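Local coordinates for dual specificity protein phosphatase 12 (Homo sapiens, PDB 4KI9) that removes phosphate from phosphotyrosine and from phosphoserine or phosphothreonine residues of proteins, here represented by its catalytic domain, at residues E61-L64 and L65-L68; R95-A98 and I99-F103; K127-E130 and G131-W134. The protein carries 2 engineered substitutions. All coordinates share one frame; numbering follows the deposited sequence.

Contact 1: E61-L64 and L65-L68; sequences ETDL and LSHL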
loop_
_atom_site.group_PDB
_atom_site.type_symbol
_atom_site.label_atom_id
_atom_site.label_comp_id
_atom_site.label_asym_id
_atom_site.label_seq_id
_atom_site.Cartn_x
_atom_site.Cartn_y
_atom_site.Cartn_z
ATOM N N GLU A 61 -3.644 -4.033 -15.058
ATOM C CA GLU A 61 -3.665 -5.496 -15.095
ATOM C C GLU A 61 -2.929 -6.107 -13.908
ATOM O O GLU A 61 -3.069 -7.301 -13.644
ATOM C CB GLU A 61 -3.060 -6.054 -16.388
ATOM C CG GLU A 61 -3.364 -5.253 -17.633
ATOM C CD GLU A 61 -2.349 -4.151 -17.843
ATOM O OE1 GLU A 61 -1.178 -4.472 -18.150
ATOM O OE2 GLU A 61 -2.714 -2.971 -17.673
ATOM N N THR A 62 -2.133 -5.304 -13.206
ATOM C CA THR A 62 -1.394 -5.825 -12.057
ATOM C C THR A 62 -2.353 -6.228 -10.954
ATOM O O THR A 62 -3.238 -5.462 -10.591
ATOM C CB THR A 62 -0.383 -4.804 -11.501
ATOM O OG1 THR A 62 0.615 -4.534 -12.492
ATOM C CG2 THR A 62 0.290 -5.350 -10.254
ATOM N N ASP A 63 -2.183 -7.440 -10.434
ATOM C CA ASP A 63 -2.989 -7.900 -9.314
ATOM C C ASP A 63 -2.343 -7.495 -7.996
ATOM O O ASP A 63 -1.486 -8.210 -7.470
ATOM C CB ASP A 63 -3.173 -9.421 -9.373
ATOM C CG ASP A 63 -3.967 -9.965 -8.192
ATOM O OD1 ASP A 63 -4.553 -9.172 -7.429
ATOM O OD2 ASP A 63 -4.033 -11.201 -8.032
ATOM N N LEU A 64 -2.751 -6.344 -7.469
ATOM C CA LEU A 64 -2.360 -5.934 -6.128
ATOM C C LEU A 64 -3.291 -6.546 -5.090
ATOM O O LEU A 64 -2.883 -6.827 -3.949
ATOM C CB LEU A 64 -2.416 -4.416 -5.996
ATOM C CG LEU A 64 -1.152 -3.579 -6.171
ATOM C CD1 LEU A 64 -1.404 -2.235 -5.542
ATOM C CD2 LEU A 64 0.062 -4.244 -5.547
ATOM N N LEU A 65 -4.547 -6.734 -5.482
ATOM C CA LEU A 65 -5.597 -7.216 -4.570
ATOM C C LEU A 65 -5.177 -8.435 -3.749
ATOM O O LEU A 65 -5.412 -8.485 -2.544
ATOM C CB LEU A 65 -6.885 -7.528 -5.351
ATOM C CG LEU A 65 -8.066 -8.106 -4.557
ATOM C CD1 LEU A 65 -8.452 -7.187 -3.395
ATOM C CD2 LEU A 65 -9.280 -8.286 -5.480
ATOM N N SER A 66 -4.550 -9.408 -4.408
ATOM C CA SER A 66 -4.170 -10.663 -3.774
ATOM C C SER A 66 -3.107 -10.473 -2.692
ATOM O O SER A 66 -2.976 -11.309 -1.804
ATOM C CB SER A 66 -3.679 -11.661 -4.833
ATOM O OG SER A 66 -4.739 -12.004 -5.727
ATOM N N HIS A 67 -2.367 -9.366 -2.763
ATOM C CA HIS A 67 -1.294 -9.067 -1.798
ATOM C C HIS A 67 -1.675 -8.105 -0.671
ATOM O O HIS A 67 -0.853 -7.824 0.212
ATOM C CB HIS A 67 -0.076 -8.500 -2.536
ATOM C CG HIS A 67 0.438 -9.402 -3.602
ATOM N ND1 HIS A 67 -0.040 -9.369 -4.895
ATOM C CD2 HIS A 67 1.344 -10.407 -3.563
ATOM C CE1 HIS A 67 0.580 -10.287 -5.612
ATOM N NE2 HIS A 67 1.423 -10.932 -4.829
ATOM N N LEU A 68 -2.907 -7.600 -0.689
ATOM C CA LEU A 68 -3.296 -6.531 0.225
ATOM C C LEU A 68 -3.315 -6.934 1.698
ATOM O O LEU A 68 -2.896 -6.156 2.542
ATOM C CB LEU A 68 -4.654 -5.905 -0.168
ATOM C CG LEU A 68 -4.695 -5.119 -1.481
ATOM C CD1 LEU A 68 -6.129 -4.585 -1.776
ATOM C CD2 LEU A 68 -3.650 -3.995 -1.476
#
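The D63 carboxylate meets S66 at the beta-turn L64-H67, which H67 N closes by donating to L64 O (2.8 Å), in the loop between strand 50-55 and helix 68-80 of the dual specificity phosphatase domain. The carboxylate grips the start of this turn with both oxygens. With CG anti to the backbone N (chi1 178°), it swings forward along the chain to meet S66. OD1 of D63 accepts the S66 backbone N at 3.0 Å, a nearly straight bond that arrives 36° out of the carboxylate plane. OD2 of D63 takes the S66 hydroxyl OG at 2.5 Å, a short bond from the syn side and only 17° out of that plane. Two bonds to one residue limit rotation of the carboxylate. Helix 151-160 adds a second layer: R157 forms a salt bridge with OD2, Y156 bonds OD1, and Y153 bonds S66 OG. The imidazole of H67 turns its edge to the backbone, and ND1 makes a weak bond to D63 O at 3.2 Å. L64 and L68 serve the apolar side, packing on helices 95-108 and 130-141. L68 CG comes within 3.5 Å of L64 O.

Contact 2: R95-A98 and I99-F103; sequences RSVA and IITAF. With PO4 (phosphate ion), chain B.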
loop_
_atom_site.group_PDB
_atom_site.type_symbol
_atom_site.label_atom_id
_atom_site.label_comp_id
_atom_site.label_asym_id
_atom_site.label_seq_id
_atom_site.Cartn_x
_atom_site.Cartn_y
_atom_site.Cartn_z
ATOM N N ARG A 95 1.047 2.833 -6.895
ATOM C CA ARG A 95 1.209 1.576 -6.151
ATOM C C ARG A 95 1.249 1.775 -4.626
ATOM O O ARG A 95 0.554 1.088 -3.871
ATOM C CB ARG A 95 2.457 0.834 -6.628
ATOM C CG ARG A 95 2.323 0.179 -8.011
ATOM C CD ARG A 95 3.693 -0.263 -8.556
ATOM N NE ARG A 95 4.480 0.872 -9.032
ATOM C CZ ARG A 95 5.609 0.774 -9.733
ATOM N NH1 ARG A 95 6.094 -0.416 -10.052
ATOM N NH2 ARG A 95 6.248 1.876 -10.126
ATOM N N SER A 96 2.056 2.724 -4.169
ATOM C CA SER A 96 2.177 2.970 -2.736
ATOM C C SER A 96 0.881 3.587 -2.208
ATOM O O SER A 96 0.428 3.264 -1.115
ATOM C CB SER A 96 3.357 3.898 -2.482
ATOM O OG SER A 96 3.231 5.057 -3.288
ATOM N N VAL A 97 0.281 4.469 -3.006
ATOM C CA VAL A 97 -1.005 5.070 -2.676
ATOM C C VAL A 97 -2.113 4.027 -2.484
ATOM O O VAL A 97 -2.885 4.108 -1.534
ATOM C CB VAL A 97 -1.423 6.104 -3.761
ATOM C CG1 VAL A 97 -2.865 6.517 -3.585
ATOM C CG2 VAL A 97 -0.504 7.324 -3.699
ATOM N N ALA A 98 -2.184 3.044 -3.379
ATOM C CA ALA A 98 -3.139 1.943 -3.226
ATOM C C ALA A 98 -2.928 1.159 -1.917
ATOM O O ALA A 98 -3.889 0.829 -1.203
ATOM C CB ALA A 98 -3.065 1.007 -4.428
ATOM N N ILE A 99 -1.674 0.871 -1.593
ATOM C CA ILE A 99 -1.375 0.122 -0.369
ATOM C C ILE A 99 -1.784 0.909 0.870
ATOM O O ILE A 99 -2.398 0.367 1.787
ATOM C CB ILE A 99 0.127 -0.248 -0.271
ATOM C CG1 ILE A 99 0.517 -1.221 -1.385
ATOM C CG2 ILE A 99 0.462 -0.857 1.090
ATOM C CD1 ILE A 99 -0.329 -2.490 -1.439
ATOM N N ILE A 100 -1.424 2.186 0.914
ATOM C CA ILE A 100 -1.810 3.023 2.053
ATOM C C ILE A 100 -3.327 3.069 2.200
ATOM O O ILE A 100 -3.864 2.921 3.302
ATOM C CB ILE A 100 -1.275 4.460 1.897
ATOM C CG1 ILE A 100 0.247 4.456 1.976
ATOM C CG2 ILE A 100 -1.845 5.367 2.988
ATOM C CD1 ILE A 100 0.763 4.036 3.347
ATOM N N THR A 101 -4.014 3.265 1.075
ATOM C CA THR A 101 -5.469 3.324 1.082
ATOM C C THR A 101 -6.049 2.028 1.647
ATOM O O THR A 101 -6.951 2.060 2.492
ATOM C CB THR A 101 -6.042 3.623 -0.314
ATOM O OG1 THR A 101 -5.457 4.834 -0.820
ATOM C CG2 THR A 101 -7.577 3.799 -0.253
ATOM N N ALA A 102 -5.502 0.890 1.217
ATOM C CA ALA A 102 -5.985 -0.394 1.704
ATOM C C ALA A 102 -5.795 -0.493 3.216
ATOM O O ALA A 102 -6.659 -0.997 3.941
ATOM C CB ALA A 102 -5.274 -1.543 0.992
ATOM N N PHE A 103 -4.664 -0.006 3.695
ATOM C CA PHE A 103 -4.394 -0.033 5.134
ATOM C C PHE A 103 -5.394 0.823 5.914
ATOM O O PHE A 103 -5.914 0.416 6.952
ATOM C CB PHE A 103 -2.987 0.481 5.399
ATOM C CG PHE A 103 -2.670 0.625 6.858
ATOM C CD1 PHE A 103 -2.225 -0.473 7.593
ATOM C CD2 PHE A 103 -2.823 1.849 7.496
ATOM C CE1 PHE A 103 -1.932 -0.341 8.938
ATOM C CE2 PHE A 103 -2.548 1.983 8.831
ATOM C CZ PHE A 103 -2.095 0.888 9.557
HETATM P P PO4 B . 3.908 4.528 -8.835
HETATM O O1 PO4 B . 5.387 4.304 -9.050
HETATM O O2 PO4 B . 3.195 3.203 -8.768
HETATM O O3 PO4 B . 3.670 5.338 -7.586
HETATM O O4 PO4 B . 3.345 5.274 -10.026
#
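This is a side-chain and backbone contact within one helix, at the first turns of helix 95-108, where R95 and S96 lead from the phosphate-binding loop of the protein tyrosine phosphatase fold into V97, I99 and T101 near the centre of the domain. Four successive i to i+4 bonds define the helix: I99, I100, T101 and A102 donate their backbone N to the carbonyls of R95, S96, V97 and A98. T101 OG1 also donates to V97 O at 2.8 Å while T101 N reaches the same oxygen at 3.0 Å, the two donors arriving from opposite faces of the carbonyl plane. A chi1 of -55° sets OG1 beside its own backbone N, within range of V97 O, and that bond satisfies the hydroxyl of this buried residue.

At the start of the helix R95, a substrate-binding residue and the arginine that ends the S89-R95 P-loop, holds the phosphate ion with one edge of its guanidinium. The ion, probably from the crystallisation liquor, occupies that site. NE donates to phosphate O2 at 2.7 Å and NH2 to phosphate O1 at 2.8 Å, with the phosphorus near the guanidinium plane; the backbone N of R95 adds a bond of 2.9 Å to O2. A bend at chi3 (-75°) brings the guanidinium round to the ion. NH1 bonds A56 O, while S96 OG bonds OG of S89, an engineered serine at the position of the predicted phosphocysteine.

The helix follows strand 84-88 and is flanked by helices 112-122 (V97, I100), 68-80 (I99, A102) and 130-141 (A98).

Contact 3: K127-E130 and G131-W134; sequences KMNE and GFEW
N129 and F132 come together through the N129 first torsion (chi1 76°), which puts CG between the backbone N and the carbonyl carbon and turns the amide back over the first residues of helix 130-141. M128 is set likewise (chi1 71°), which lays its CG 3.6 Å from E133 CG and its SD 3.9 Å from F132 CB; the bend at chi3 turns CE toward V97 and T101. OD1 of N129 accepts F132 N at 3.0 Å from above the amide carbonyl plane. This makes N129 the N-cap, and E133 N donates to N129 O at 3.2 Å to begin the regular helical bonding. The cap lies beside the P-loop of the phosphatase domain: N129 N bonds OG of S94, a substrate-binding residue on which the F132 ring also packs. The other end of the amide lies over one face of that ring: N129 ND2 approaches F132 CE2 at 3.0 Å, offset toward the rim, with amide and ring planes 43° apart. Replacing F132 by an alanine is likely to leave the N129 amide without its aromatic cover and open a gap against R95, A98 and L64. ND2 also bonds OD1 of D58, which helps fix the amide's rotation.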
loop_
_atom_site.group_PDB
_atom_site.type_symbol
_atom_site.label_atom_id
_atom_site.label_comp_id
_atom_site.label_asym_id
_atom_site.label_seq_id
_atom_site.Cartn_x
_atom_site.Cartn_y
_atom_site.Cartn_z
ATOM N N LYS A 127 -2.751 9.517 -7.360
ATOM C CA LYS A 127 -3.641 9.061 -8.415
ATOM C C LYS A 127 -3.303 7.612 -8.733
ATOM O O LYS A 127 -2.445 7.337 -9.576
ATOM C CB LYS A 127 -3.453 9.938 -9.658
ATOM C CG LYS A 127 -4.349 9.595 -10.844
ATOM C CD LYS A 127 -4.077 10.551 -11.999
ATOM C CE LYS A 127 -4.649 10.045 -13.317
ATOM N NZ LYS A 127 -3.821 10.483 -14.487
ATOM N N MET A 128 -3.942 6.677 -8.037
ATOM C CA MET A 128 -3.695 5.269 -8.318
ATOM C C MET A 128 -4.344 4.958 -9.650
ATOM O O MET A 128 -5.333 5.583 -10.007
ATOM C CB MET A 128 -4.253 4.370 -7.212
ATOM C CG MET A 128 -5.769 4.285 -7.172
ATOM S SD MET A 128 -6.347 3.231 -5.828
ATOM C CE MET A 128 -5.972 4.268 -4.419
ATOM N N ASN A 129 -3.783 4.013 -10.392
ATOM C CA ASN A 129 -4.378 3.622 -11.657
ATOM C C ASN A 129 -5.767 3.030 -11.445
ATOM O O ASN A 129 -6.136 2.630 -10.340
ATOM C CB ASN A 129 -3.450 2.709 -12.490
ATOM C CG ASN A 129 -3.391 1.272 -11.982
ATOM O OD1 ASN A 129 -4.397 0.565 -11.975
ATOM N ND2 ASN A 129 -2.190 0.820 -11.596
ATOM N N GLU A 130 -6.533 2.993 -12.519
ATOM C CA GLU A 130 -7.939 2.651 -12.468
ATOM C C GLU A 130 -8.181 1.213 -12.055
ATOM O O GLU A 130 -9.195 0.908 -11.428
ATOM C CB GLU A 130 -8.582 2.935 -13.836
ATOM C CG GLU A 130 -7.843 2.309 -15.039
ATOM C CD GLU A 130 -6.537 3.027 -15.428
ATOM O OE1 GLU A 130 -5.930 2.640 -16.452
ATOM O OE2 GLU A 130 -6.109 3.966 -14.716
ATOM N N GLY A 131 -7.257 0.334 -12.425
ATOM C CA GLY A 131 -7.278 -1.046 -11.963
ATOM C C GLY A 131 -7.173 -1.168 -10.445
ATOM O O GLY A 131 -7.885 -1.964 -9.830
ATOM N N PHE A 132 -6.287 -0.387 -9.838
ATOM C CA PHE A 132 -6.134 -0.418 -8.387
ATOM C C PHE A 132 -7.400 0.083 -7.678
ATOM O O PHE A 132 -7.806 -0.472 -6.656
ATOM C CB PHE A 132 -4.884 0.354 -7.931
ATOM C CG PHE A 132 -3.578 -0.248 -8.409
ATOM C CD1 PHE A 132 -3.520 -1.557 -8.869
ATOM C CD2 PHE A 132 -2.411 0.503 -8.407
ATOM C CE1 PHE A 132 -2.324 -2.114 -9.311
ATOM C CE2 PHE A 132 -1.207 -0.039 -8.843
ATOM C CZ PHE A 132 -1.163 -1.353 -9.299
ATOM N N GLU A 133 -8.031 1.128 -8.224
ATOM C CA GLU A 133 -9.301 1.609 -7.690
ATOM C C GLU A 133 -10.344 0.502 -7.637
ATOM O O GLU A 133 -11.001 0.317 -6.620
ATOM C CB GLU A 133 -9.871 2.751 -8.555
ATOM C CG GLU A 133 -9.207 4.086 -8.338
ATOM C CD GLU A 133 -10.067 5.238 -8.839
ATOM O OE1 GLU A 133 -11.146 4.961 -9.406
ATOM O OE2 GLU A 133 -9.667 6.409 -8.656
ATOM N N TRP A 134 -10.503 -0.212 -8.747
ATOM C CA TRP A 134 -11.461 -1.311 -8.833
ATOM C C TRP A 134 -11.131 -2.418 -7.822
ATOM O O TRP A 134 -12.010 -2.927 -7.119
ATOM C CB TRP A 134 -11.492 -1.853 -10.266
ATOM C CG TRP A 134 -12.238 -3.135 -10.449
ATOM C CD1 TRP A 134 -11.711 -4.355 -10.790
ATOM C CD2 TRP A 134 -13.646 -3.330 -10.310
ATOM N NE1 TRP A 134 -12.715 -5.292 -10.875
ATOM C CE2 TRP A 134 -13.909 -4.689 -10.581
ATOM C CE3 TRP A 134 -14.714 -2.486 -9.985
ATOM C CZ2 TRP A 134 -15.196 -5.222 -10.535
ATOM C CZ3 TRP A 134 -15.992 -3.018 -9.937
ATOM C CH2 TRP A 134 -16.223 -4.374 -10.211
#

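Overall arrangement
The three contacts follow one another along the chain, yet their centres lie only 10 to 11 Å apart. F132 of contact 3 links the other two: its CE1 is 3.7 Å from L64 CG in contact 1, and its CE2 is 3.6 Å from R95 CG in contact 2. Contacts 1 and 2 meet directly, with L68 CD2 at 3.6 Å from I99 CD1 and L64 CD1 at 3.8 Å from A98 CB. M128 CE closes on contact 2 at 3.7 Å from T101 OG1. Of the three, contact 2 alone bonds the phosphate in the active site, which the engineered S89 and the backbone N atoms of A91, V93 and S94 also hold. The F132 side chain is about 5 Å from the phosphate.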